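Local coordinates for protein amidase (Bacillus anthracis, PDB 5EWQ) that probably hydrolyses carboxylic amides to the acid and ammonia, as an amidase of the amidase signature family, at residues I83-V88 and S208-A213; Q126-M131 and D146-I151; G222-G227 and E454-S459. All coordinates share one frame; numbering follows the deposited sequence.

Interaction 1. Residues I83-V88 and S208-A213; sequences ITLNSV and SATVVA
Ser87 and Leu85 lie against Thr210 and Ser87 and Val88 against Val211, joining the loop that leads into edge strand 88-91 to helix 206-213 of the amidase signature fold. In this family the helix follows a glycine- and serine-rich loop, and here it packs on the central mixed sheet. The contact is buried, 187 Å² in all, and its closeness varies from one part to the next.

The denser part is centred on Ser87. Its CB stands 3.5 Å from Thr210 CB, where the backbones come nearest, while Ser87 OG lies 3.6 Å from the methyl Thr210 CG2. With chi1 at 63°, the Ser87 hydroxyl sits between its own backbone N and carbonyl carbon, which lays it alongside the threonine and still lets it bond to Asp79 at the end of helix 64-79. Leu85 reaches the same methyl with one branch, CD1 to Thr210 CG2 at 3.7 Å, the two side chains meeting at a slant. Thr210 thus offers carbon to the loop, while its OG1 takes polar partners in Gln236, Asn190 and the Ser206 carbonyl.

The looser part is the valine pair, an apolar contact between single methyls. Val88 and Val211 cross at about a right angle, and the Val211 side chain also touches Ala220 of strand 219-223. Asp79 binds both the Ser87 hydroxyl and the backbone N of Val88; the two oxygens of its carboxylate thus bond to successive residues, at the step from loop to strand. The methyl Val211 CG1 spans both parts of the contact: it approaches Ser87 OG to 4.0 Å and Val88 CG2 to 4.1 Å.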
# COMPACT_ATOMS: atom_id res chain seq x y z
N ILE A 83 14.87 1.01 17.24
CA ILE A 83 13.55 1.60 17.40
C ILE A 83 12.46 0.54 17.22
O ILE A 83 11.35 0.68 17.73
CB ILE A 83 13.34 2.77 16.39
CG1 ILE A 83 12.08 3.57 16.75
CG2 ILE A 83 13.28 2.26 14.96
CD1 ILE A 83 12.15 4.24 18.10
N THR A 84 12.81 -0.53 16.50
CA THR A 84 11.94 -1.69 16.32
C THR A 84 10.55 -1.31 15.82
O THR A 84 9.57 -1.40 16.56
CB THR A 84 11.81 -2.50 17.63
OG1 THR A 84 13.07 -2.55 18.30
CG2 THR A 84 11.33 -3.92 17.34
N LEU A 85 10.47 -0.89 14.56
CA LEU A 85 9.20 -0.48 13.97
C LEU A 85 8.29 -1.68 13.74
O LEU A 85 7.07 -1.54 13.72
CB LEU A 85 9.44 0.25 12.65
CG LEU A 85 10.34 1.49 12.72
CD1 LEU A 85 10.51 2.12 11.34
CD2 LEU A 85 9.78 2.51 13.71
N ASN A 86 8.90 -2.85 13.56
CA ASN A 86 8.17 -4.10 13.34
C ASN A 86 7.18 -3.98 12.19
O ASN A 86 5.97 -4.10 12.38
CB ASN A 86 7.44 -4.53 14.62
CG ASN A 86 6.99 -5.97 14.57
OD1 ASN A 86 7.53 -6.78 13.82
ND2 ASN A 86 5.99 -6.31 15.39
N SER A 87 7.70 -3.75 10.99
CA SER A 87 6.86 -3.55 9.81
C SER A 87 7.09 -4.63 8.76
O SER A 87 6.44 -4.64 7.72
CB SER A 87 7.10 -2.18 9.21
OG SER A 87 8.43 -2.06 8.74
N VAL A 88 8.03 -5.53 9.04
CA VAL A 88 8.36 -6.60 8.11
C VAL A 88 7.96 -7.96 8.67
O VAL A 88 8.39 -8.34 9.76
CB VAL A 88 9.86 -6.61 7.78
CG1 VAL A 88 10.19 -7.75 6.83
CG2 VAL A 88 10.27 -5.28 7.18
N SER A 208 3.67 -1.64 4.42
CA SER A 208 4.04 -1.24 3.07
C SER A 208 4.37 0.25 3.03
O SER A 208 5.15 0.69 2.19
CB SER A 208 2.92 -1.57 2.09
OG SER A 208 2.68 -2.96 2.03
N ALA A 209 3.78 1.01 3.94
CA ALA A 209 4.07 2.43 4.06
C ALA A 209 5.37 2.66 4.81
O ALA A 209 6.12 3.58 4.51
CB ALA A 209 2.92 3.15 4.75
N THR A 210 5.64 1.80 5.79
CA THR A 210 6.79 1.96 6.66
C THR A 210 8.11 1.60 5.97
O THR A 210 9.12 2.28 6.16
CB THR A 210 6.65 1.10 7.93
OG1 THR A 210 5.37 1.34 8.53
CG2 THR A 210 7.74 1.44 8.94
N VAL A 211 8.09 0.54 5.17
CA VAL A 211 9.30 0.05 4.51
C VAL A 211 9.89 1.08 3.55
O VAL A 211 11.11 1.12 3.34
CB VAL A 211 9.04 -1.26 3.75
CG1 VAL A 211 8.77 -2.40 4.72
CG2 VAL A 211 7.87 -1.10 2.78
N VAL A 212 9.04 1.92 2.97
CA VAL A 212 9.52 2.96 2.07
C VAL A 212 9.77 4.26 2.84
O VAL A 212 10.57 5.09 2.41
CB VAL A 212 8.53 3.23 0.91
CG1 VAL A 212 8.52 2.06 -0.06
CG2 VAL A 212 7.13 3.49 1.46
N ALA A 213 9.10 4.41 3.97
CA ALA A 213 9.29 5.59 4.81
C ALA A 213 10.62 5.51 5.55
O ALA A 213 11.33 6.50 5.67
CB ALA A 213 8.14 5.73 5.80

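Interaction 2. Residues Q126-M131 and D146-I151; sequences QTAKVM and DQDATI
Gln126 and Ala149 join the two segments by a backbone bond, and a side-chain amide and a carboxylate add to it, one from each segment. Together they tie the loop after strand 118-122 to the chain entering helix 150-155, within the strand-to-helix connection of a beta-alpha-beta crossover to the parallel neighbouring strand 161-166; 292 Å² is buried.

Among backbone groups, Ala149 N donates to Gln126 O over 3.0 Å at 158°, and the amide approaches from above the carbonyl plane. Ala149 holds the N-cap position, so this bond anchors the chain directly before the helix. Side chain meets backbone in the amide of Gln126, whose extended chain carries NE2 to Gln147 O at 3.3 Å. That bond is more bent, at 144°, with the acceptor tilted from the amide plane. The other amide atom, OE1, is bonded to Tyr374 of helix 360-377, so both ends of the group are held and its rotation is fixed.

The carboxylate of Asp148 supplies the third link. With chi1 at -69°, CG lies beside the aspartate's own backbone N, and OD1 turns to the amide of Ala128; the modelled separation of Ala128 N and OD1, 2.4 Å, is too short for its length to be trusted. The other oxygen, OD2, forms a salt bridge with Lys156 beyond the helix.

Van der Waals contacts are few and set carbon against carbonyl oxygen. Ala128 CB rests 3.5 Å from Asp146 O, and Gln126 CB lies at the same distance from Gln147 O.

Lys165 bonds to both Thr127 OG1 and Met131 O, bridging the two ends of that bend. Polar bonds rather than apolar packing therefore hold this junction, and with Lys156 on its other oxygen Asp148 probably stays ionised.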
# COMPACT_ATOMS: atom_id res chain seq x y z
N GLN A 126 0.58 -13.41 -2.61
CA GLN A 126 1.17 -14.74 -2.76
C GLN A 126 2.55 -14.73 -3.42
O GLN A 126 2.78 -14.03 -4.41
CB GLN A 126 0.23 -15.64 -3.56
CG GLN A 126 -1.04 -16.03 -2.83
CD GLN A 126 -1.95 -16.90 -3.67
OE1 GLN A 126 -3.09 -17.17 -3.30
NE2 GLN A 126 -1.45 -17.35 -4.82
N THR A 127 3.45 -15.53 -2.86
CA THR A 127 4.74 -15.81 -3.48
C THR A 127 4.97 -17.32 -3.46
O THR A 127 4.50 -18.01 -2.56
CB THR A 127 5.91 -15.10 -2.77
OG1 THR A 127 5.92 -15.47 -1.39
CG2 THR A 127 5.76 -13.59 -2.89
N ALA A 128 5.68 -17.83 -4.46
CA ALA A 128 5.83 -19.28 -4.62
C ALA A 128 7.07 -19.84 -3.92
O ALA A 128 8.18 -19.31 -4.08
CB ALA A 128 5.87 -19.64 -6.10
N LYS A 129 6.86 -20.89 -3.14
CA LYS A 129 7.93 -21.70 -2.56
C LYS A 129 8.87 -20.97 -1.60
O LYS A 129 9.74 -21.60 -0.98
CB LYS A 129 8.76 -22.34 -3.68
N VAL A 130 8.71 -19.66 -1.46
CA VAL A 130 9.67 -18.87 -0.69
C VAL A 130 9.06 -18.24 0.57
O VAL A 130 9.43 -18.59 1.69
CB VAL A 130 10.29 -17.76 -1.55
CG1 VAL A 130 11.24 -16.92 -0.73
CG2 VAL A 130 11.01 -18.36 -2.75
N MSE A 131 8.13 -17.31 0.37
CA MSE A 131 7.57 -16.56 1.49
C MSE A 131 6.09 -16.86 1.72
O MSE A 131 5.29 -16.80 0.79
CB MSE A 131 7.77 -15.06 1.27
CG MSE A 131 9.22 -14.62 1.34
SE MSE A 131 9.53 -12.99 0.31
CE MSE A 131 9.18 -13.71 -1.47
N ASP A 146 1.13 -21.75 -3.64
CA ASP A 146 1.63 -22.58 -4.74
C ASP A 146 2.19 -21.72 -5.87
O ASP A 146 3.27 -22.00 -6.39
CB ASP A 146 0.52 -23.49 -5.26
CG ASP A 146 1.05 -24.65 -6.07
OD1 ASP A 146 2.18 -25.11 -5.78
OD2 ASP A 146 0.34 -25.12 -6.98
N GLN A 147 1.45 -20.68 -6.25
CA GLN A 147 1.88 -19.80 -7.34
C GLN A 147 2.08 -18.37 -6.84
O GLN A 147 1.60 -18.00 -5.77
CB GLN A 147 0.85 -19.81 -8.47
CG GLN A 147 0.51 -21.19 -9.01
CD GLN A 147 -0.46 -21.14 -10.17
OE1 GLN A 147 -0.67 -20.08 -10.77
NE2 GLN A 147 -1.07 -22.28 -10.49
N ASP A 148 2.80 -17.58 -7.63
CA ASP A 148 2.95 -16.16 -7.34
C ASP A 148 1.67 -15.42 -7.69
O ASP A 148 0.87 -15.89 -8.50
CB ASP A 148 4.12 -15.55 -8.13
CG ASP A 148 5.47 -16.04 -7.64
OD1 ASP A 148 5.57 -16.47 -6.47
OD2 ASP A 148 6.44 -16.00 -8.43
N ALA A 149 1.47 -14.26 -7.07
CA ALA A 149 0.41 -13.36 -7.51
C ALA A 149 0.80 -12.82 -8.88
O ALA A 149 1.99 -12.70 -9.18
CB ALA A 149 0.21 -12.23 -6.51
N THR A 150 -0.19 -12.50 -9.70
CA THR A 150 0.07 -12.04 -11.06
C THR A 150 0.92 -10.77 -11.07
O THR A 150 1.75 -10.58 -11.95
CB THR A 150 -1.23 -11.79 -11.83
OG1 THR A 150 -2.04 -10.86 -11.12
CG2 THR A 150 -1.99 -13.10 -12.00
N ILE A 151 0.70 -9.91 -10.08
CA ILE A 151 1.47 -8.68 -9.96
C ILE A 151 2.92 -8.99 -9.60
O ILE A 151 3.83 -8.24 -9.97
CB ILE A 151 0.87 -7.73 -8.92
CG1 ILE A 151 0.77 -8.41 -7.55
CG2 ILE A 151 -0.51 -7.26 -9.36
CD1 ILE A 151 0.20 -7.52 -6.46

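Interaction 3. Residues G222-G227 and E454-S459; sequences GTETTG and EEVLLS
Val456 is the first residue of 454-459 to touch the other segment, and its methyl CG1 does most of the work. It lies anti to the backbone N (chi1 -169°) and enters the turn formed by Glu224 to Gly227. There it comes within 3.4 Å of Gly227 N and 3.5 Å of Glu224 OE2, beside the bond that joins those two. That bond, from Gly227 N to Glu224 OE2, is 2.8 Å long and meets the carboxylate from well above its plane. The extended Glu224 side chain thus closes a ring with the backbone three residues on, and Val456 CG1 packs against it. In amidase signature enzymes the glycine-containing loop after this strand leads to the nucleophilic serine, so 222-227 probably runs into the active site.

Leu457, the first helical residue, contributes backbone: Thr226 CG2 lies 4.2 Å from Leu457 CA. Its side chain starts out away from the loop and touches Asn359, a residue to which Thr226 OG1 makes a weak hydrogen bond.

The carboxylate of Glu466 lies close to that of Glu224, to which Arg242 offers a long, weak ion pair. The contact sets the loop leaving strand 219-223 against the start of helix 457-462, with strand 447-451 beside Val456 through Met450 and helix 418-437 packing on Leu458.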
# COMPACT_ATOMS: atom_id res chain seq x y z
N GLY A 222 0.81 -2.37 -1.75
CA GLY A 222 -0.24 -2.42 -0.76
C GLY A 222 -1.59 -2.76 -1.37
O GLY A 222 -1.75 -2.73 -2.59
N THR A 223 -2.55 -3.10 -0.52
CA THR A 223 -3.90 -3.39 -0.98
C THR A 223 -4.90 -2.47 -0.30
O THR A 223 -4.66 -2.02 0.82
CB THR A 223 -4.30 -4.86 -0.70
OG1 THR A 223 -4.41 -5.07 0.71
CG2 THR A 223 -3.27 -5.82 -1.28
N GLU A 224 -6.00 -2.17 -0.97
CA GLU A 224 -7.02 -1.30 -0.40
C GLU A 224 -8.44 -1.75 -0.71
O GLU A 224 -8.80 -1.97 -1.87
CB GLU A 224 -6.83 0.14 -0.89
CG GLU A 224 -7.98 1.06 -0.51
CD GLU A 224 -7.75 2.51 -0.90
OE1 GLU A 224 -6.58 2.88 -1.14
OE2 GLU A 224 -8.73 3.27 -0.96
N THR A 225 -9.24 -1.88 0.34
CA THR A 225 -10.68 -2.06 0.19
C THR A 225 -11.35 -0.70 0.31
O THR A 225 -12.14 -0.30 -0.55
CB THR A 225 -11.25 -3.02 1.25
OG1 THR A 225 -10.75 -4.34 1.02
CG2 THR A 225 -12.77 -3.04 1.18
N THR A 226 -11.03 0.02 1.38
CA THR A 226 -11.51 1.38 1.57
C THR A 226 -10.50 2.20 2.39
O THR A 226 -10.58 2.24 3.62
CB THR A 226 -12.88 1.42 2.27
OG1 THR A 226 -13.80 0.58 1.56
CG2 THR A 226 -13.42 2.84 2.32
N GLY A 227 -9.56 2.83 1.70
CA GLY A 227 -8.58 3.69 2.34
C GLY A 227 -7.35 2.97 2.87
O GLY A 227 -6.46 3.61 3.44
N GLU A 454 -10.43 11.24 4.79
CA GLU A 454 -11.75 11.73 5.18
C GLU A 454 -12.83 11.41 4.15
O GLU A 454 -14.00 11.22 4.50
CB GLU A 454 -11.70 13.24 5.42
CG GLU A 454 -10.81 13.64 6.59
CD GLU A 454 -10.69 15.14 6.74
OE1 GLU A 454 -11.30 15.88 5.94
OE2 GLU A 454 -9.97 15.59 7.67
N GLU A 455 -12.45 11.34 2.87
CA GLU A 455 -13.41 11.08 1.81
C GLU A 455 -12.94 9.97 0.87
O GLU A 455 -12.58 10.24 -0.28
CB GLU A 455 -13.69 12.35 1.00
CG GLU A 455 -14.19 13.53 1.83
CD GLU A 455 -15.55 13.27 2.46
OE1 GLU A 455 -16.35 12.52 1.87
OE2 GLU A 455 -15.80 13.81 3.56
N VAL A 456 -12.94 8.73 1.35
CA VAL A 456 -12.47 7.60 0.56
C VAL A 456 -13.62 6.68 0.16
O VAL A 456 -13.54 5.96 -0.83
CB VAL A 456 -11.41 6.79 1.32
CG1 VAL A 456 -10.73 5.79 0.39
CG2 VAL A 456 -10.38 7.72 1.93
N LEU A 457 -14.70 6.72 0.95
CA LEU A 457 -15.85 5.84 0.76
C LEU A 457 -16.40 5.87 -0.67
O LEU A 457 -16.69 4.83 -1.25
CB LEU A 457 -16.96 6.21 1.74
CG LEU A 457 -18.29 5.46 1.59
CD1 LEU A 457 -18.08 3.96 1.73
CD2 LEU A 457 -19.31 5.96 2.60
N LEU A 458 -16.55 7.07 -1.22
CA LEU A 458 -17.16 7.23 -2.54
C LEU A 458 -16.23 6.79 -3.67
O LEU A 458 -16.65 6.06 -4.57
CB LEU A 458 -17.57 8.69 -2.75
CG LEU A 458 -18.51 9.27 -1.69
CD1 LEU A 458 -18.92 10.69 -2.05
CD2 LEU A 458 -19.74 8.39 -1.51
N SER A 459 -14.98 7.23 -3.62
CA SER A 459 -14.02 6.95 -4.69
C SER A 459 -13.65 5.47 -4.74
O SER A 459 -13.28 4.95 -5.80
CB SER A 459 -12.76 7.80 -4.51
OG SER A 459 -12.17 7.59 -3.24

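How the interactions relate
Interactions 1 and 3 touch where helix 206-213 runs on to strand 219-223: Ser208 OG lies 4.1 Å from Gly222 CA, although the contact centres are about 21 Å apart, on opposite sides of the chain's centre. Interaction 2 is nested in the loop closed by interaction 1, yet their nearest atoms remain about 8 Å apart; it comes within about 6 Å of interaction 3 without touching. Segment 222-227 borders the probable catalytic region and leads toward the probable nucleophile: Thr223 is bonded to Lys122, Asn124 and Ser205. Interaction 2 follows strand 118-122, which carries Lys122, consistent with the Ser-cisSer-Lys triad of relatives.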